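MTH169 (Methanobacterium thermoautotrophicum, PDB 1GTD) belongs to the PurS family of small alpha-beta proteins, building a four-chain assembly in which beta-sheets run on across a subunit interface. Local coordinates at residues 5-10 / 75-80; 22-27 / 35-40. All blocks are in the same frame, centred on the assembly; numbering follows the deposited sequence.

Interaction 1. Residues 5-10 / 75-80; sequences VEVRIR and YDVSIN
E6 and S78 face each other as a hydrogen-bonded antiparallel pair, each residue giving its N-H to the other's carbonyl: E6 N to S78 O is 2.9 Å and S78 N to E6 O also 2.9 Å. Above this pair, the E6 side chain stands up from the sheet, CG anti to the backbone N (chi1 177°) and the chain extended beyond it, and S78 OG lies near E6 CB, 3.2 Å away. The hydroxyl also gives a weak hydrogen bond to E6 OE1, while OE2 looks toward R8 in a long ion pair. D76 forms the next hydrogen-bonded pair with R8, where D76 N reaches R8 O at 2.7 Å. The two CB atoms are neighbours, but the rest of the R8 side chain turns from D76, and R8 also packs on V42 of the second subunit. Within this chain, these strands are the centre and one outer strand of an antiparallel sheet of three, with 37-47 on the other flank of 3-11. V5 belongs to the opposite face and sits in a non-hydrogen-bonded pair with I79. Its CA-H points at S78 O, 3.5 Å from V5 CA, and its CG1 comes within 4.4 Å of V77 CG1. V7 and V77 stand abreast, both pointing to this face, CG1 of V7 4.2 Å from CG2 of V77. Helix 59-67 packs there, touching V7, I9, Y75 and V77, and Q64 hydrogen-bonds the Y75 hydroxyl.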
loop_
_atom_site.group_PDB
_atom_site.type_symbol
_atom_site.label_atom_id
_atom_site.label_comp_id
_atom_site.label_asym_id
_atom_site.label_seq_id
_atom_site.Cartn_x
_atom_site.Cartn_y
_atom_site.Cartn_z
ATOM N N VAL B 5 6.298 -3.114 -20.912
ATOM C CA VAL B 5 5.201 -2.225 -20.544
ATOM C C VAL B 5 5.388 -1.509 -19.211
ATOM O O VAL B 5 5.885 -2.090 -18.251
ATOM C CB VAL B 5 3.863 -3.008 -20.470
ATOM C CG1 VAL B 5 2.691 -2.042 -20.308
ATOM C CG2 VAL B 5 3.696 -3.880 -21.706
ATOM N N GLU B 6 4.987 -0.241 -19.162
ATOM C CA GLU B 6 5.063 0.535 -17.927
ATOM C C GLU B 6 3.780 1.331 -17.721
ATOM O O GLU B 6 3.418 2.168 -18.554
ATOM C CB GLU B 6 6.239 1.510 -17.931
ATOM C CG GLU B 6 6.253 2.376 -16.665
ATOM C CD GLU B 6 7.397 3.373 -16.614
ATOM O OE1 GLU B 6 7.521 4.192 -17.553
ATOM O OE2 GLU B 6 8.164 3.346 -15.626
ATOM N N VAL B 7 3.095 1.067 -16.610
ATOM C CA VAL B 7 1.856 1.772 -16.291
ATOM C C VAL B 7 2.044 2.626 -15.041
ATOM O O VAL B 7 2.349 2.110 -13.962
ATOM C CB VAL B 7 0.691 0.800 -16.045
ATOM C CG1 VAL B 7 -0.596 1.574 -15.866
ATOM C CG2 VAL B 7 0.558 -0.152 -17.206
ATOM N N ARG B 8 1.881 3.937 -15.197
ATOM C CA ARG B 8 2.025 4.864 -14.077
ATOM C C ARG B 8 0.632 5.296 -13.648
ATOM O O ARG B 8 -0.169 5.733 -14.469
ATOM C CB ARG B 8 2.879 6.054 -14.497
ATOM C CG ARG B 8 4.225 5.620 -15.070
ATOM C CD ARG B 8 5.095 6.802 -15.416
ATOM N NE ARG B 8 5.518 7.520 -14.216
ATOM C CZ ARG B 8 6.727 7.424 -13.664
ATOM N NH1 ARG B 8 7.653 6.635 -14.207
ATOM N NH2 ARG B 8 7.009 8.120 -12.563
ATOM N N ILE B 9 0.341 5.150 -12.360
ATOM C CA ILE B 9 -0.973 5.476 -11.820
ATOM C C ILE B 9 -0.928 6.526 -10.712
ATOM O O ILE B 9 -0.195 6.384 -9.739
ATOM C CB ILE B 9 -1.627 4.196 -11.291
ATOM C CG1 ILE B 9 -1.539 3.120 -12.373
ATOM C CG2 ILE B 9 -3.082 4.438 -10.951
ATOM C CD1 ILE B 9 -1.963 1.740 -11.935
ATOM N N ARG B 10 -1.725 7.582 -10.861
ATOM C CA ARG B 10 -1.758 8.645 -9.862
ATOM C C ARG B 10 -3.152 9.268 -9.733
ATOM O O ARG B 10 -3.809 9.562 -10.729
ATOM C CB ARG B 10 -0.725 9.712 -10.220
ATOM C CG ARG B 10 -0.555 10.788 -9.168
ATOM C CD ARG B 10 0.594 11.704 -9.530
ATOM N NE ARG B 10 0.421 12.266 -10.867
ATOM C CZ ARG B 10 1.314 13.043 -11.477
ATOM N NH1 ARG B 10 2.454 13.354 -10.868
ATOM N NH2 ARG B 10 1.064 13.508 -12.697
ATOM N N TYR B 75 -3.783 7.757 -15.395
ATOM C CA TYR B 75 -2.717 6.799 -15.627
ATOM C C TYR B 75 -2.001 6.998 -16.948
ATOM O O TYR B 75 -2.524 7.633 -17.859
ATOM C CB TYR B 75 -3.241 5.371 -15.492
ATOM C CG TYR B 75 -4.354 4.994 -16.435
ATOM C CD1 TYR B 75 -4.115 4.148 -17.521
ATOM C CD2 TYR B 75 -5.652 5.461 -16.231
ATOM C CE1 TYR B 75 -5.144 3.772 -18.382
ATOM C CE2 TYR B 75 -6.690 5.096 -17.087
ATOM C CZ TYR B 75 -6.429 4.249 -18.159
ATOM O OH TYR B 75 -7.450 3.875 -18.999
ATOM N N ASP B 76 -0.778 6.483 -17.016
ATOM C CA ASP B 76 0.076 6.565 -18.199
ATOM C C ASP B 76 0.500 5.167 -18.586
ATOM O O ASP B 76 0.777 4.328 -17.725
ATOM C CB ASP B 76 1.343 7.363 -17.899
ATOM C CG ASP B 76 1.163 8.832 -18.098
ATOM O OD1 ASP B 76 1.408 9.297 -19.230
ATOM O OD2 ASP B 76 0.772 9.523 -17.130
ATOM N N VAL B 77 0.563 4.913 -19.883
ATOM C CA VAL B 77 1.001 3.619 -20.361
ATOM C C VAL B 77 2.047 3.842 -21.437
ATOM O O VAL B 77 1.808 4.565 -22.413
ATOM C CB VAL B 77 -0.162 2.795 -20.941
ATOM C CG1 VAL B 77 0.361 1.453 -21.448
ATOM C CG2 VAL B 77 -1.219 2.568 -19.875
ATOM N N SER B 78 3.222 3.254 -21.237
ATOM C CA SER B 78 4.303 3.364 -22.205
ATOM C C SER B 78 4.675 1.952 -22.624
ATOM O O SER B 78 4.848 1.070 -21.787
ATOM C CB SER B 78 5.520 4.073 -21.594
ATOM O OG SER B 78 6.131 3.283 -20.587
ATOM N N ILE B 79 4.782 1.735 -23.926
ATOM C CA ILE B 79 5.128 0.420 -24.434
ATOM C C ILE B 79 6.397 0.532 -25.273
ATOM O O ILE B 79 6.442 1.248 -26.265
ATOM C CB ILE B 79 3.958 -0.161 -25.262
ATOM C CG1 ILE B 79 2.669 -0.046 -24.443
ATOM C CG2 ILE B 79 4.218 -1.619 -25.598
ATOM C CD1 ILE B 79 1.411 -0.271 -25.227
ATOM N N ASN B 80 7.435 -0.165 -24.833
ATOM C CA ASN B 80 8.716 -0.162 -25.511
ATOM C C ASN B 80 8.950 -1.553 -26.105
ATOM O O ASN B 80 8.868 -2.553 -25.396
ATOM C CB ASN B 80 9.824 0.165 -24.498
ATOM C CG ASN B 80 9.482 1.365 -23.613
ATOM O OD1 ASN B 80 9.542 2.512 -24.060
ATOM N ND2 ASN B 80 9.113 1.104 -22.353
#

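Interaction 2. Residues 22-27 / 35-40; sequences TIERAL and EDTDTT
The polar part of this contact centres on one carboxylate oxygen, E24 OE1, which takes two hydrogen bonds from T37. The hydroxyl T37 OG1 meets it at 2.8 Å through the anti lone pair, the one turned away from OE2. The backbone T37 N comes in nearly along the C-O axis, 3.2 Å from E24 OE1, with an angle of 158° at the hydrogen. Both bonds can be made at once because T37 holds OG1 beside its own backbone N (chi1 -59°), while E24 reaches from the helix as an extended chain. The two side chains run antiparallel alongside each other, with T37 OG1 beside E24 CB.

Apolar contact is lighter and comes from I23, one residue back along the helix. I23 CG2 touches T37 CG2 at 4.3 Å, and I23 also packs on L67 of the second subunit. A20, earlier in the same helix, touches T37 too.

E35 before the corner at D36, and D38 to T40 after it, pair antiparallel with a strand of the second subunit. The whole is helix-on-strand packing, in which 18-30 lies against strand 37-47, reached through the short strand 34-35 and the corner at D36, where the sheet continues into a neighbouring chain.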
loop_
_atom_site.group_PDB
_atom_site.type_symbol
_atom_site.label_atom_id
_atom_site.label_comp_id
_atom_site.label_asym_id
_atom_site.label_seq_id
_atom_site.Cartn_x
_atom_site.Cartn_y
_atom_site.Cartn_z
ATOM N N THR B 22 -0.015 11.434 4.844
ATOM C CA THR B 22 0.680 10.813 5.962
ATOM C C THR B 22 2.187 11.104 5.936
ATOM O O THR B 22 2.788 11.474 6.949
ATOM C CB THR B 22 0.423 9.301 5.961
ATOM O OG1 THR B 22 -0.971 9.068 6.200
ATOM C CG2 THR B 22 1.238 8.613 7.031
ATOM N N ILE B 23 2.793 10.954 4.769
ATOM C CA ILE B 23 4.214 11.213 4.613
ATOM C C ILE B 23 4.545 12.660 4.971
ATOM O O ILE B 23 5.438 12.927 5.774
ATOM C CB ILE B 23 4.648 10.967 3.168
ATOM C CG1 ILE B 23 4.585 9.474 2.842
ATOM C CG2 ILE B 23 6.031 11.511 2.949
ATOM C CD1 ILE B 23 4.914 9.155 1.394
ATOM N N GLU B 24 3.820 13.593 4.371
ATOM C CA GLU B 24 4.053 15.011 4.603
ATOM C C GLU B 24 4.005 15.381 6.074
ATOM O O GLU B 24 4.904 16.055 6.577
ATOM C CB GLU B 24 3.029 15.843 3.829
ATOM C CG GLU B 24 3.285 17.332 3.889
ATOM C CD GLU B 24 2.465 18.108 2.872
ATOM O OE1 GLU B 24 2.577 17.812 1.659
ATOM O OE2 GLU B 24 1.713 19.020 3.285
ATOM N N ARG B 25 2.954 14.950 6.761
ATOM C CA ARG B 25 2.809 15.244 8.179
ATOM C C ARG B 25 3.959 14.663 8.993
ATOM O O ARG B 25 4.524 15.335 9.860
ATOM C CB ARG B 25 1.487 14.690 8.706
ATOM C CG ARG B 25 1.407 14.662 10.228
ATOM C CD ARG B 25 -0.030 14.575 10.723
ATOM N NE ARG B 25 -0.084 14.649 12.181
ATOM C CZ ARG B 25 0.284 13.657 12.987
ATOM N NH1 ARG B 25 0.726 12.516 12.475
ATOM N NH2 ARG B 25 0.217 13.805 14.302
ATOM N N ALA B 26 4.296 13.408 8.713
ATOM C CA ALA B 26 5.370 12.730 9.420
ATOM C C ALA B 26 6.672 13.473 9.200
ATOM O O ALA B 26 7.460 13.631 10.132
ATOM C CB ALA B 26 5.493 11.298 8.927
ATOM N N LEU B 27 6.902 13.935 7.972
ATOM C CA LEU B 27 8.126 14.671 7.675
ATOM C C LEU B 27 8.161 15.962 8.487
ATOM O O LEU B 27 9.159 16.276 9.126
ATOM C CB LEU B 27 8.236 14.979 6.169
ATOM C CG LEU B 27 8.475 13.772 5.238
ATOM C CD1 LEU B 27 8.693 14.240 3.798
ATOM C CD2 LEU B 27 9.690 12.968 5.725
ATOM N N GLU B 35 6.067 20.448 0.752
ATOM C CA GLU B 35 4.735 20.771 0.285
ATOM C C GLU B 35 4.360 19.978 -0.942
ATOM O O GLU B 35 5.201 19.355 -1.580
ATOM C CB GLU B 35 4.642 22.258 -0.027
ATOM C CG GLU B 35 4.751 23.142 1.191
ATOM C CD GLU B 35 5.140 24.560 0.829
ATOM O OE1 GLU B 35 4.415 25.194 0.027
ATOM O OE2 GLU B 35 6.178 25.041 1.342
ATOM N N ASP B 36 3.077 20.010 -1.267
ATOM C CA ASP B 36 2.566 19.325 -2.438
ATOM C C ASP B 36 3.009 17.882 -2.571
ATOM O O ASP B 36 3.183 17.395 -3.690
ATOM C CB ASP B 36 2.969 20.089 -3.692
ATOM C CG ASP B 36 2.420 21.491 -3.704
ATOM O OD1 ASP B 36 1.213 21.633 -3.409
ATOM O OD2 ASP B 36 3.182 22.436 -4.006
ATOM N N THR B 37 3.182 17.196 -1.443
ATOM C CA THR B 37 3.595 15.805 -1.494
ATOM C C THR B 37 2.645 15.098 -2.455
ATOM O O THR B 37 1.472 15.461 -2.551
ATOM C CB THR B 37 3.529 15.127 -0.107
ATOM O OG1 THR B 37 4.367 15.830 0.821
ATOM C CG2 THR B 37 4.017 13.687 -0.208
ATOM N N ASP B 38 3.161 14.098 -3.165
ATOM C CA ASP B 38 2.376 13.351 -4.138
ATOM C C ASP B 38 2.956 11.939 -4.259
ATOM O O ASP B 38 4.150 11.723 -4.007
ATOM C CB ASP B 38 2.453 14.074 -5.481
ATOM C CG ASP B 38 1.195 13.931 -6.301
ATOM O OD1 ASP B 38 1.154 14.517 -7.412
ATOM O OD2 ASP B 38 0.254 13.243 -5.839
ATOM N N THR B 39 2.118 10.987 -4.656
ATOM C CA THR B 39 2.537 9.590 -4.791
ATOM C C THR B 39 2.101 8.987 -6.127
ATOM O O THR B 39 0.969 9.186 -6.570
ATOM C CB THR B 39 1.935 8.736 -3.629
ATOM O OG1 THR B 39 2.889 8.616 -2.563
ATOM C CG2 THR B 39 1.503 7.359 -4.121
ATOM N N THR B 40 3.003 8.249 -6.763
ATOM C CA THR B 40 2.701 7.607 -8.033
ATOM C C THR B 40 3.073 6.143 -7.911
ATOM O O THR B 40 4.078 5.797 -7.277
ATOM C CB THR B 40 3.517 8.209 -9.188
ATOM O OG1 THR B 40 3.319 9.628 -9.235
ATOM C CG2 THR B 40 3.077 7.601 -10.510
#

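Overall arrangement
Along the chain, both segments of interaction 2 fall between the two strands joined in interaction 1: 5-10 comes first, then helix 18-30 and the start of strand 37-47, and 75-80 last. Their centres are about 22 Å apart, yet one sheet joins them, with 3-11 in the middle between 37-47 and 73-81. They meet at the end of 5-10, where R10 packs against D38, T39 and T40. Interaction 1 lies near the centre of the chain and forms the 73-81 side of the sheet within this chain. Interaction 2 lies about 17 Å from that centre, on a projecting end of strand 37-47 with neighbouring subunits close by, so the fold's outer arm is bound up with the assembly.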